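Local coordinates for protein histidinol dehydrogenase (Elizabethkingia anophelis NUHP1, PDB 6AN0) that probably catalyses the zinc- and NAD-dependent oxidation of L-histidinol through L-histidinaldehyde to L-histidine, the last step of histidine biosynthesis, at residues A[92-97]-A[143-148]; A[258-263]-A[287-292]; A[273-278]-A[310-315]; A[316-321]-A[340-345]; A[333-338]-A[354-359]. All blocks are in the same frame, centred on the assembly; numbering follows the deposited sequence. Where two conformers were deposited one is given.

Contact 1 (A[92-97]-A[143-148])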
# COMPACT_ATOMS: atom_id res chain seq x y z
N MET A 92 -6.34 29.28 -1.73
CA MET A 92 -6.53 28.88 -3.12
C MET A 92 -6.01 27.47 -3.37
O MET A 92 -6.67 26.65 -4.00
CB MET A 92 -5.82 29.89 -4.04
CG MET A 92 -5.92 29.61 -5.52
SD MET A 92 -4.61 28.53 -6.14
CE MET A 92 -3.17 29.60 -5.97
N ALA A 93 -4.80 27.19 -2.88
CA ALA A 93 -4.24 25.84 -3.02
C ALA A 93 -5.10 24.81 -2.30
O ALA A 93 -5.40 23.74 -2.85
CB ALA A 93 -2.81 25.82 -2.49
N ALA A 94 -5.50 25.10 -1.06
CA ALA A 94 -6.28 24.13 -0.28
C ALA A 94 -7.59 23.79 -0.99
O ALA A 94 -8.03 22.63 -0.99
CB ALA A 94 -6.56 24.68 1.12
N SER A 95 -8.24 24.79 -1.58
CA SER A 95 -9.50 24.54 -2.27
C SER A 95 -9.31 23.59 -3.44
O SER A 95 -10.12 22.67 -3.64
CB SER A 95 -10.12 25.86 -2.73
OG SER A 95 -10.73 26.53 -1.64
N ASN A 96 -8.24 23.78 -4.22
CA ASN A 96 -8.00 22.92 -5.38
C ASN A 96 -7.63 21.51 -4.96
O ASN A 96 -8.11 20.53 -5.56
CB ASN A 96 -6.90 23.52 -6.25
CG ASN A 96 -7.36 24.74 -6.99
OD1 ASN A 96 -8.55 24.95 -7.16
ND2 ASN A 96 -6.41 25.57 -7.44
N ILE A 97 -6.76 21.38 -3.96
CA ILE A 97 -6.41 20.07 -3.42
C ILE A 97 -7.65 19.37 -2.87
O ILE A 97 -7.87 18.17 -3.12
CB ILE A 97 -5.31 20.22 -2.35
CG1 ILE A 97 -4.00 20.70 -2.99
CG2 ILE A 97 -5.11 18.91 -1.58
CD1 ILE A 97 -3.01 21.33 -2.00
N THR A 143 3.35 20.64 2.07
CA THR A 143 3.14 19.23 2.40
C THR A 143 2.04 19.04 3.44
O THR A 143 1.36 18.01 3.46
CB THR A 143 4.46 18.62 2.87
OG1 THR A 143 5.42 18.78 1.82
CG2 THR A 143 4.31 17.13 3.17
N VAL A 144 1.85 20.03 4.33
CA VAL A 144 0.76 19.95 5.29
C VAL A 144 -0.58 19.85 4.56
O VAL A 144 -1.43 19.02 4.91
CB VAL A 144 0.79 21.16 6.24
CG1 VAL A 144 -0.41 21.12 7.17
CG2 VAL A 144 2.10 21.18 7.03
N LEU A 145 -0.78 20.68 3.53
CA LEU A 145 -2.01 20.59 2.74
C LEU A 145 -2.14 19.23 2.06
O LEU A 145 -3.23 18.64 2.04
CB LEU A 145 -2.06 21.70 1.68
CG LEU A 145 -2.12 23.14 2.17
CD1 LEU A 145 -2.10 24.09 0.97
CD2 LEU A 145 -3.36 23.35 3.03
N MET A 146 -1.04 18.74 1.48
CA MET A 146 -1.09 17.52 0.67
C MET A 146 -1.45 16.29 1.48
O MET A 146 -2.03 15.33 0.94
CB MET A 146 0.27 17.29 -0.00
CG MET A 146 0.69 18.36 -1.01
SD MET A 146 -0.42 18.40 -2.44
CE MET A 146 0.07 19.93 -3.24
N LEU A 147 -1.07 16.25 2.76
CA LEU A 147 -1.33 15.09 3.60
C LEU A 147 -2.51 15.31 4.53
O LEU A 147 -3.29 14.37 4.76
CB LEU A 147 -0.09 14.74 4.43
CG LEU A 147 1.15 14.48 3.58
CD1 LEU A 147 2.36 14.22 4.48
CD2 LEU A 147 0.95 13.31 2.61
N GLY A 148 -2.69 16.54 5.01
CA GLY A 148 -3.78 16.81 5.94
C GLY A 148 -5.15 16.82 5.27
O GLY A 148 -6.14 16.39 5.87
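Ile97 and Met146 make the tight part of this contact between helices 92-97 and 143-148. The tip of Ile97, CD1, lies 3.6 Å from Met146 CE, and the same methyl is 3.8 Å from Leu145 CB, so it is caught between two consecutive residues of the facing helix. Met146 starts out pointing away from its partner. A bend at the second torsion (chi2 -65°) swings the thioether back until CE lies across the isoleucine tip at about a right angle, a fold-back that the unbranched, flexible methionine chain allows. Both helices flank the core of this domain, which has a Rossmann-like beta-alpha-beta pattern: helix 142-154 carries the chain from strand 117-132 to its parallel neighbour 158-163, and helix 84-102 runs beside it. The short segments cross at -25° with their axes 10.0 Å apart, nearly parallel. Toward the start of 92-97 the touches are a little longer. Here Leu145 spreads its fork over two alanines, with CD1 3.9 Å from Ala93 CB and CD2 4.0 Å from Ala94 CB; a methyl on each alanine is small enough for the leucine to lie close to the helix backbone. This side runs out toward solvent, Ala94 being partly exposed and the next residue, Ser95, fully so. Ala93 also packs on Met414 of the second subunit, and Leu145 also meets Thr178 of helix 173-181. The buried side chain of Met146 lies about 6 Å from that of Asp364, a ligand of the zinc ion.

Contact 2 (A[258-263]-A[287-292]); sequences ADLLSQ and MQVENQ
Gln292 lies along the side of helix 258-263. Its CB sits 3.5 Å from Leu261 CD1, a close methyl-to-methylene contact. Beyond CG the chain is extended (chi2 -178°), which carries the amide over the backbone of the facing helix at Ala258: CD comes 4.1 Å from Ala258 N, and OE1 ends 3.3 Å from Ala258 CA and close to its CB as well. The small side chain of Ala258 suits this close approach of the amide. The other branch, NE2, turns back along its own helix and donates to Gln288 OE1 at 3.2 Å, a nearly straight bond (170°) lying in the plane of the Gln292 amide. NE2 also reaches Glu254 O, so this buried nitrogen has two acceptors that fix the rotation of the amide. Beside it the side-chain contacts are apolar, although Leu261 CD1 also rests against Val289 O. Val289 splits its branches between two leucines, CG1 lying 4.2 Å from Leu261 CD2 and CG2 4.2 Å from Leu260 CD1; the beta-branched fork lets one residue touch both. The segments cross at -53°. Helix 253-264, which also carries Gln263, predicted to bind zinc and substrate, leads from strand 242-247 to strand 271-276 in a beta-alpha-beta crossover, and helix 279-293 follows that strand; both pack on the sheet face that carries Leu274, with Asp259 salt-bridged to Arg430 of the second subunit.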
# COMPACT_ATOMS: atom_id res chain seq x y z
N ALA A 258 13.71 26.32 -16.97
CA ALA A 258 13.17 26.72 -15.68
C ALA A 258 12.59 25.52 -14.92
O ALA A 258 12.74 25.42 -13.70
CB ALA A 258 12.11 27.80 -15.87
N ASP A 259 11.94 24.60 -15.64
CA ASP A 259 11.40 23.40 -14.99
C ASP A 259 12.52 22.53 -14.43
O ASP A 259 12.44 22.07 -13.28
CB ASP A 259 10.55 22.61 -15.99
CG ASP A 259 9.28 23.37 -16.39
OD1 ASP A 259 8.83 24.22 -15.58
OD2 ASP A 259 8.73 23.13 -17.49
N LEU A 260 13.56 22.29 -15.22
CA LEU A 260 14.71 21.54 -14.73
C LEU A 260 15.31 22.19 -13.49
O LEU A 260 15.62 21.51 -12.50
CB LEU A 260 15.78 21.43 -15.82
CG LEU A 260 15.42 20.66 -17.09
CD1 LEU A 260 16.56 20.78 -18.08
CD2 LEU A 260 15.11 19.20 -16.75
N LEU A 261 15.49 23.51 -13.54
CA LEU A 261 16.12 24.18 -12.40
C LEU A 261 15.20 24.19 -11.19
O LEU A 261 15.69 24.19 -10.05
CB LEU A 261 16.54 25.59 -12.79
CG LEU A 261 17.75 25.61 -13.73
CD1 LEU A 261 18.00 26.99 -14.29
CD2 LEU A 261 18.99 25.12 -13.00
N SER A 262 13.88 24.19 -11.39
CA SER A 262 12.98 24.12 -10.25
C SER A 262 13.15 22.82 -9.49
O SER A 262 13.15 22.81 -8.26
CB SER A 262 11.52 24.32 -10.71
OG SER A 262 11.03 23.21 -11.44
N GLN A 263 13.33 21.70 -10.21
CA GLN A 263 13.58 20.44 -9.53
C GLN A 263 14.99 20.40 -8.92
O GLN A 263 15.17 19.89 -7.81
CB GLN A 263 13.39 19.28 -10.51
CG GLN A 263 13.64 17.91 -9.88
CD GLN A 263 12.69 17.64 -8.74
OE1 GLN A 263 13.10 17.59 -7.57
NE2 GLN A 263 11.42 17.49 -9.05
N MET A 287 21.67 26.21 -22.86
CA MET A 287 22.04 27.62 -22.79
C MET A 287 21.14 28.37 -21.81
O MET A 287 21.62 29.19 -21.02
CB MET A 287 21.96 28.26 -24.17
CG MET A 287 23.00 27.76 -25.16
SD MET A 287 22.76 28.41 -26.83
CE MET A 287 22.77 30.18 -26.52
N GLN A 288 19.83 28.08 -21.85
CA GLN A 288 18.91 28.70 -20.91
C GLN A 288 19.21 28.26 -19.48
O GLN A 288 19.11 29.07 -18.55
CB GLN A 288 17.47 28.34 -21.29
CG GLN A 288 16.90 29.15 -22.45
CD GLN A 288 16.52 30.57 -22.06
OE1 GLN A 288 16.47 30.92 -20.88
NE2 GLN A 288 16.26 31.41 -23.06
N VAL A 289 19.56 26.99 -19.29
CA VAL A 289 19.91 26.51 -17.95
C VAL A 289 21.10 27.29 -17.41
O VAL A 289 21.08 27.75 -16.26
CB VAL A 289 20.22 25.00 -17.98
CG1 VAL A 289 20.91 24.57 -16.67
CG2 VAL A 289 18.95 24.20 -18.20
N GLU A 290 22.14 27.45 -18.23
CA GLU A 290 23.33 28.16 -17.77
C GLU A 290 23.01 29.60 -17.39
O GLU A 290 23.44 30.09 -16.34
CB GLU A 290 24.43 28.12 -18.85
CG GLU A 290 25.03 26.74 -19.08
CD GLU A 290 25.42 26.04 -17.79
OE1 GLU A 290 24.89 24.94 -17.52
OE2 GLU A 290 26.25 26.59 -17.03
N ASN A 291 22.24 30.29 -18.25
CA ASN A 291 21.91 31.68 -17.98
C ASN A 291 21.01 31.82 -16.75
O ASN A 291 21.24 32.69 -15.91
CB ASN A 291 21.24 32.31 -19.20
CG ASN A 291 22.22 32.57 -20.32
OD1 ASN A 291 23.44 32.55 -20.11
ND2 ASN A 291 21.71 32.82 -21.52
N GLN A 292 19.98 30.98 -16.64
CA GLN A 292 19.07 31.07 -15.50
C GLN A 292 19.75 30.65 -14.20
O GLN A 292 19.42 31.19 -13.14
CB GLN A 292 17.83 30.21 -15.74
CG GLN A 292 16.93 30.73 -16.84
CD GLN A 292 15.68 29.89 -17.00
OE1 GLN A 292 15.15 29.37 -16.02
NE2 GLN A 292 15.22 29.73 -18.24

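Contact 3 (A[273-278]-A[310-315]); sequences ILLTTD and RGIVLD
Leu274 and Thr276 turn both their backbone N and O toward segment 310-315, and each of these four atoms finds a partner there. Leu274 N donates to Arg310 O at 3.0 Å, and Leu274 O receives Ile312 N at 2.7 Å, the shortest of the set. Two residues on, Thr276 N bonds Ile312 O at 2.9 Å and Thr276 O takes Leu314 N, also at 2.9 Å. The donors approach almost end-on to the carbonyls. Each of these four oxygens also receives a CA-H, and a further, straighter contact of that kind joins Thr277 CA to Leu314 O, 3.2 Å apart with 168° at the hydrogen. This is the parallel pairing of strands in the Rossmann-like sheet, where 271-276 lies between 310-313 and 242-247. The backbone atoms of Ile273 and Leu275 point the other way and are satisfied by Val243, Val245 and Ala247 of that second neighbour. On their face Leu275 CD2 lies alongside Ile312, 3.7 Å from its CB, and Phe323 of helix 317-327 touches both. The opposite face, with Thr276 and Val313, looks to Leu282 of helix 279-293; Gly311, paired with Leu274, adds no side chain to that face. Thr276 OG1 sits between its own backbone N and carbonyl carbon (chi1 71°), from where it gives its proton to Asp278 O at 2.9 Å, coming from above that carbonyl's plane. Asp278 uses OD1 to cap Ile281 N at the start of the next helix. At the other end Arg310, its aliphatic part lying along Ile273, delivers NH1 to Gln25 O.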
# COMPACT_ATOMS: atom_id res chain seq x y z
N ILE A 273 16.38 14.73 -15.75
CA ILE A 273 16.65 14.07 -17.02
C ILE A 273 15.90 14.84 -18.09
O ILE A 273 14.69 15.06 -17.97
CB ILE A 273 16.18 12.60 -17.02
CG1 ILE A 273 16.80 11.83 -15.85
CG2 ILE A 273 16.52 11.93 -18.35
CD1 ILE A 273 18.26 11.57 -16.02
N LEU A 274 16.62 15.27 -19.13
CA LEU A 274 16.01 15.93 -20.29
C LEU A 274 16.18 15.03 -21.52
O LEU A 274 17.31 14.72 -21.91
CB LEU A 274 16.64 17.30 -20.54
CG LEU A 274 16.26 18.04 -21.83
CD1 LEU A 274 14.76 18.30 -21.91
CD2 LEU A 274 17.04 19.35 -21.96
N LEU A 275 15.06 14.61 -22.11
CA LEU A 275 15.04 13.86 -23.35
C LEU A 275 14.52 14.78 -24.44
O LEU A 275 13.46 15.39 -24.27
CB LEU A 275 14.14 12.62 -23.25
CG LEU A 275 14.37 11.64 -22.09
CD1 LEU A 275 13.39 10.48 -22.21
CD2 LEU A 275 15.80 11.14 -22.08
N THR A 276 15.26 14.91 -25.55
CA THR A 276 14.80 15.74 -26.65
C THR A 276 14.83 14.94 -27.94
O THR A 276 15.59 13.97 -28.07
CB THR A 276 15.66 17.02 -26.84
OG1 THR A 276 16.95 16.68 -27.34
CG2 THR A 276 15.82 17.78 -25.53
N THR A 277 13.99 15.33 -28.91
CA THR A 277 14.02 14.69 -30.21
C THR A 277 14.99 15.33 -31.20
O THR A 277 15.15 14.80 -32.30
CB THR A 277 12.62 14.64 -30.86
OG1 THR A 277 12.06 15.96 -30.94
CG2 THR A 277 11.69 13.73 -30.06
N ASP A 278 15.63 16.45 -30.86
CA ASP A 278 16.76 16.86 -31.68
C ASP A 278 17.74 17.69 -30.85
O ASP A 278 17.42 18.19 -29.77
CB ASP A 278 16.32 17.59 -32.99
CG ASP A 278 15.93 19.06 -32.81
OD1 ASP A 278 16.41 19.77 -31.90
OD2 ASP A 278 15.13 19.54 -33.65
N ARG A 310 21.35 14.41 -16.72
CA ARG A 310 21.66 13.95 -18.07
C ARG A 310 20.72 14.58 -19.08
O ARG A 310 19.51 14.61 -18.85
CB ARG A 310 21.56 12.42 -18.17
CG ARG A 310 22.29 11.66 -17.08
CD ARG A 310 22.34 10.16 -17.33
NE ARG A 310 23.22 9.52 -16.37
CZ ARG A 310 22.81 8.85 -15.30
NH1 ARG A 310 21.51 8.71 -15.06
NH2 ARG A 310 23.70 8.30 -14.48
N GLY A 311 21.26 15.08 -20.18
CA GLY A 311 20.48 15.43 -21.36
C GLY A 311 20.75 14.43 -22.48
O GLY A 311 21.90 14.15 -22.82
N ILE A 312 19.67 13.89 -23.04
CA ILE A 312 19.76 12.77 -23.98
C ILE A 312 18.93 13.09 -25.22
O ILE A 312 17.75 13.44 -25.11
CB ILE A 312 19.27 11.46 -23.33
CG1 ILE A 312 20.01 11.23 -22.01
CG2 ILE A 312 19.46 10.28 -24.30
CD1 ILE A 312 19.46 10.10 -21.17
N VAL A 313 19.55 12.96 -26.39
CA VAL A 313 18.84 13.09 -27.66
C VAL A 313 18.45 11.70 -28.15
O VAL A 313 19.29 10.81 -28.27
CB VAL A 313 19.69 13.83 -28.72
CG1 VAL A 313 18.93 13.88 -30.03
CG2 VAL A 313 20.01 15.22 -28.24
N LEU A 314 17.16 11.53 -28.44
CA LEU A 314 16.61 10.29 -28.98
C LEU A 314 15.72 10.65 -30.16
O LEU A 314 15.04 11.68 -30.14
CB LEU A 314 15.81 9.54 -27.89
CG LEU A 314 16.62 9.05 -26.69
CD1 LEU A 314 15.72 8.58 -25.52
CD2 LEU A 314 17.61 7.95 -27.10
N ASP A 315 15.71 9.80 -31.19
CA ASP A 315 15.24 10.23 -32.50
C ASP A 315 13.72 10.10 -32.69
O ASP A 315 13.25 10.23 -33.82
CB ASP A 315 15.98 9.48 -33.61
CG ASP A 315 15.79 7.98 -33.56
OD1 ASP A 315 14.94 7.49 -32.78
OD2 ASP A 315 16.51 7.28 -34.30

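Contact 4 (A[316-321]-A[340-345]); sequences SIEKCI and ENYTDK
Ile321 N donates to Ile317 O at 2.9 Å, the helical bond that sets these two isoleucines one turn apart, and both reach across to the loop 340-345. Ile317 meets Tyr342: CG2, placed opposite the backbone N (chi1 -66° for CG1), hangs over one ring face in a CH-pi contact, 3.9 Å from the ring centroid and 21° off the normal, while its longer branch runs on toward the phenol oxygen. On the ring's other face lies Asn341 CB, so an aliphatic carbon lies over each face, both offset toward the ring's rim. Its CD1-CE1 edge faces Glu318, where OE1 of the modelled conformer stands in the ring plane, against the weakly positive ring hydrogens; with two conformers deposited, that approach is less certain. There OE2 and Lys345 NZ are 4.1 Å apart, beyond a salt bridge, though the opposite charges probably attract weakly at this solvent-exposed side. Deeper in, Ile321 CG2 packs 3.6 Å from Lys345 O and 4.0 Å from Lys345 CB, using the aliphatic start of a lysine whose bent chain carries its amine away from Ile321 to the neighbourhood of Glu318; that carbonyl is satisfied by Asn325 ND2. Ser316 is the N-cap, its OG accepting Lys319 N at 3.0 Å at the helix's N-terminal start. Far from the zinc site, the contact joins the loop between strands 331-335 and 351-354 to helix 317-327, which packs through Cys320 and Ile321 on Ile246 of strand 242-247; in the loop, Thr343 O is hydrogen-bonded by Arg124 of the second subunit.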
# COMPACT_ATOMS: atom_id res chain seq x y z
N SER A 316 12.95 9.87 -31.62
CA SER A 316 11.50 9.91 -31.73
C SER A 316 10.89 10.07 -30.35
O SER A 316 11.51 9.74 -29.33
CB SER A 316 10.95 8.64 -32.41
OG SER A 316 11.04 7.52 -31.54
N ILE A 317 9.66 10.60 -30.33
CA ILE A 317 8.92 10.71 -29.07
C ILE A 317 8.63 9.33 -28.50
O ILE A 317 8.68 9.13 -27.28
CB ILE A 317 7.62 11.53 -29.27
CG1 ILE A 317 7.96 12.98 -29.62
CG2 ILE A 317 6.74 11.50 -28.02
CD1 ILE A 317 6.77 13.80 -30.06
N GLU A 318 8.34 8.35 -29.36
CA GLU A 318 8.07 7.02 -28.83
C GLU A 318 9.31 6.43 -28.17
O GLU A 318 9.18 5.74 -27.15
CB GLU A 318 7.52 6.08 -29.91
CG GLU A 318 6.12 6.44 -30.48
CD GLU A 318 5.00 6.65 -29.44
OE1 GLU A 318 4.18 7.55 -29.68
OE2 GLU A 318 4.88 5.93 -28.43
N LYS A 319 10.52 6.71 -28.68
CA LYS A 319 11.73 6.27 -27.99
C LYS A 319 11.89 6.98 -26.65
O LYS A 319 12.30 6.36 -25.66
CB LYS A 319 12.96 6.50 -28.87
CG LYS A 319 13.61 5.24 -29.38
CD LYS A 319 14.83 5.57 -30.21
CE LYS A 319 15.24 4.40 -31.08
NZ LYS A 319 16.39 4.76 -31.94
N CYS A 320 11.60 8.28 -26.62
CA CYS A 320 11.68 9.02 -25.36
C CYS A 320 10.75 8.43 -24.31
O CYS A 320 11.14 8.28 -23.14
CB CYS A 320 11.35 10.50 -25.59
SG CYS A 320 12.56 11.43 -26.58
N ILE A 321 9.52 8.10 -24.70
CA ILE A 321 8.56 7.49 -23.78
C ILE A 321 9.08 6.15 -23.28
O ILE A 321 8.94 5.82 -22.09
CB ILE A 321 7.19 7.33 -24.47
CG1 ILE A 321 6.60 8.69 -24.88
CG2 ILE A 321 6.22 6.55 -23.58
CD1 ILE A 321 5.97 9.45 -23.74
N GLU A 340 -2.31 14.09 -26.05
CA GLU A 340 -3.38 13.09 -25.99
C GLU A 340 -3.05 11.86 -26.81
O GLU A 340 -3.63 10.79 -26.57
CB GLU A 340 -4.70 13.69 -26.46
CG GLU A 340 -4.72 14.07 -27.94
CD GLU A 340 -4.26 15.50 -28.19
OE1 GLU A 340 -3.72 16.15 -27.27
OE2 GLU A 340 -4.46 15.98 -29.33
N ASN A 341 -2.15 11.97 -27.78
CA ASN A 341 -1.75 10.82 -28.57
C ASN A 341 -0.70 9.96 -27.88
O ASN A 341 -0.36 8.89 -28.41
CB ASN A 341 -1.24 11.28 -29.94
CG ASN A 341 -2.32 11.97 -30.75
OD1 ASN A 341 -3.51 11.76 -30.51
ND2 ASN A 341 -1.91 12.80 -31.70
N TYR A 342 -0.19 10.38 -26.72
CA TYR A 342 0.94 9.71 -26.08
C TYR A 342 0.69 9.26 -24.65
O TYR A 342 1.42 8.39 -24.17
CB TYR A 342 2.19 10.62 -26.10
CG TYR A 342 2.57 11.01 -27.51
CD1 TYR A 342 3.24 10.12 -28.34
CD2 TYR A 342 2.23 12.26 -28.02
CE1 TYR A 342 3.57 10.48 -29.65
CE2 TYR A 342 2.56 12.61 -29.32
CZ TYR A 342 3.23 11.72 -30.13
OH TYR A 342 3.56 12.09 -31.42
N THR A 343 -0.29 9.83 -23.94
CA THR A 343 -0.42 9.53 -22.52
C THR A 343 -0.76 8.06 -22.28
O THR A 343 -0.41 7.51 -21.22
CB THR A 343 -1.47 10.43 -21.85
OG1 THR A 343 -2.69 10.40 -22.59
CG2 THR A 343 -0.98 11.88 -21.76
N ASP A 344 -1.45 7.40 -23.22
CA ASP A 344 -1.76 5.98 -23.05
C ASP A 344 -0.49 5.13 -23.00
O ASP A 344 -0.51 4.05 -22.41
CB ASP A 344 -2.66 5.46 -24.17
CG ASP A 344 -4.11 5.88 -24.01
OD1 ASP A 344 -4.47 6.47 -22.98
OD2 ASP A 344 -4.90 5.62 -24.95
N LYS A 345 0.59 5.59 -23.65
CA LYS A 345 1.85 4.86 -23.71
C LYS A 345 2.70 5.01 -22.46
O LYS A 345 3.71 4.31 -22.33
CB LYS A 345 2.68 5.32 -24.92
CG LYS A 345 1.95 5.29 -26.25
CD LYS A 345 1.51 3.88 -26.60
CE LYS A 345 1.58 3.64 -28.11
NZ LYS A 345 0.99 4.76 -28.90

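Contact 5 (A[333-338]-A[354-359]); sequences ILAIEN and LGNFSC
Leu334 O draws in two backbone donors at the point where its strand breaks: Gly355 N across the contact at 3.0 Å, and, weakly, Ile336 N of its own segment, which closes an inverse gamma turn centred on Ala335. Strands 331-335 and 351-354 are the last parallel pair of the six-stranded Rossmann-like sheet, and the Leu334-Leu354 bridge is where they part. The bond from Gly355 is moderately bent (155°) and arrives tilted from the carbonyl plane. Gly355 has a positive phi (84°), which favours glycine, and begins a type I turn to Ser358. Before the strands diverge, Leu334 and Leu354 run alongside each other on the same face of the sheet, with CD1 of the first 3.9 Å from CD2 of the second; branched apolar chains suit this buried face. Ile333 belongs to the other side, toward helix 253-264, and its side chain is about 5 Å from that of His331, a predicted proton acceptor. Within this chain 351-354 is an edge strand, but Leu354 pairs in parallel with a strand of the second subunit, extending the sheet across the interface. Ser358 OG donates to Leu354 O from above the carbonyl plane and accepts from Val399 N of that subunit. Small Ala335 meets the turn's first side chain: Asn356 OD1 lies 3.9 Å from Ala335 CB, while Asn356 ND2 is engaged by Thr250 O.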
# COMPACT_ATOMS: atom_id res chain seq x y z
N ILE A 333 7.32 15.54 -17.35
CA ILE A 333 6.78 16.69 -18.09
C ILE A 333 6.82 16.36 -19.58
O ILE A 333 7.89 16.12 -20.15
CB ILE A 333 7.56 17.98 -17.79
CG1 ILE A 333 7.55 18.28 -16.28
CG2 ILE A 333 6.95 19.16 -18.58
CD1 ILE A 333 8.25 19.58 -15.88
N LEU A 334 5.65 16.38 -20.23
CA LEU A 334 5.56 16.15 -21.67
C LEU A 334 5.44 17.51 -22.35
O LEU A 334 4.35 18.03 -22.57
CB LEU A 334 4.37 15.26 -22.03
CG LEU A 334 4.40 13.84 -21.47
CD1 LEU A 334 3.21 13.07 -22.08
CD2 LEU A 334 5.75 13.13 -21.75
N ALA A 335 6.59 18.08 -22.72
CA ALA A 335 6.63 19.37 -23.41
C ALA A 335 6.59 19.13 -24.91
O ALA A 335 7.53 19.43 -25.67
CB ALA A 335 7.86 20.17 -22.98
N ILE A 336 5.48 18.56 -25.35
CA ILE A 336 5.33 18.14 -26.74
C ILE A 336 3.94 18.49 -27.22
O ILE A 336 3.03 18.77 -26.45
CB ILE A 336 5.57 16.63 -26.95
CG1 ILE A 336 4.45 15.83 -26.24
CG2 ILE A 336 6.97 16.23 -26.52
CD1 ILE A 336 4.67 14.34 -26.18
N GLU A 337 3.83 18.46 -28.54
CA GLU A 337 2.59 18.61 -29.27
C GLU A 337 1.69 17.40 -29.07
O GLU A 337 2.15 16.26 -29.05
CB GLU A 337 2.94 18.74 -30.75
CG GLU A 337 2.01 19.56 -31.59
CD GLU A 337 2.67 19.93 -32.90
OE1 GLU A 337 3.20 19.03 -33.59
OE2 GLU A 337 2.69 21.13 -33.22
N ASN A 338 0.38 17.67 -28.93
CA ASN A 338 -0.66 16.64 -29.02
C ASN A 338 -0.44 15.51 -28.01
O ASN A 338 -0.39 14.32 -28.36
CB ASN A 338 -0.74 16.09 -30.44
CG ASN A 338 -1.16 17.15 -31.44
OD1 ASN A 338 -1.97 18.02 -31.13
ND2 ASN A 338 -0.60 17.09 -32.65
N LEU A 354 1.22 18.10 -18.73
CA LEU A 354 0.96 18.06 -20.17
C LEU A 354 1.05 19.43 -20.82
O LEU A 354 0.29 20.34 -20.47
CB LEU A 354 -0.43 17.47 -20.42
CG LEU A 354 -0.65 16.08 -19.84
CD1 LEU A 354 -2.10 15.70 -20.11
CD2 LEU A 354 0.32 15.06 -20.46
N GLY A 355 1.95 19.57 -21.80
CA GLY A 355 2.02 20.77 -22.61
C GLY A 355 2.85 21.86 -21.95
O GLY A 355 3.27 21.76 -20.80
N ASN A 356 3.05 22.96 -22.69
CA ASN A 356 4.04 23.96 -22.29
C ASN A 356 3.63 24.77 -21.06
O ASN A 356 4.48 25.43 -20.47
CB ASN A 356 4.32 24.91 -23.46
CG ASN A 356 5.18 24.27 -24.54
OD1 ASN A 356 5.74 23.19 -24.34
ND2 ASN A 356 5.30 24.94 -25.68
N PHE A 357 2.35 24.80 -20.69
CA PHE A 357 1.96 25.64 -19.57
C PHE A 357 1.70 24.85 -18.29
O PHE A 357 1.27 25.43 -17.29
CB PHE A 357 0.75 26.50 -19.98
CG PHE A 357 1.10 27.46 -21.08
CD1 PHE A 357 1.77 28.64 -20.79
CD2 PHE A 357 0.85 27.15 -22.41
CE1 PHE A 357 2.14 29.52 -21.80
CE2 PHE A 357 1.23 28.02 -23.42
CZ PHE A 357 1.87 29.21 -23.11
N SER A 358 1.99 23.55 -18.29
CA SER A 358 1.85 22.70 -17.11
C SER A 358 3.23 22.61 -16.45
O SER A 358 4.01 21.71 -16.75
CB SER A 358 1.33 21.31 -17.49
OG SER A 358 0.07 21.37 -18.15
N CYS A 359 3.55 23.54 -15.57
CA CYS A 359 4.84 23.45 -14.90
C CYS A 359 4.73 22.59 -13.64
O CYS A 359 3.65 22.40 -13.07
CB CYS A 359 5.40 24.84 -14.56
SG CYS A 359 4.36 25.86 -13.50

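How the contacts relate
Contacts 2, 3 and 5 are buried in one Rossmann-like sheet domain, contact 4 lies at its surface, and contact 1 is a buried helix pair in a different domain, its centre about 27 Å from that of contact 2. Contact 3 relies on backbone bonds between adjacent strands; contact 5 retains a single such bond where the sheet meets the second subunit. Contact 2 packs helices on one face of that sheet, Leu260 resting on Leu274, and contact 4 lies over the opposite face, where Cys320 meets Leu275 and Leu314. Contacts 4 and 5 share a loop, Thr343 touching Leu354. Aliphatic groups dominate contact 1, whereas charged side chains appear on the solvent side of contact 4.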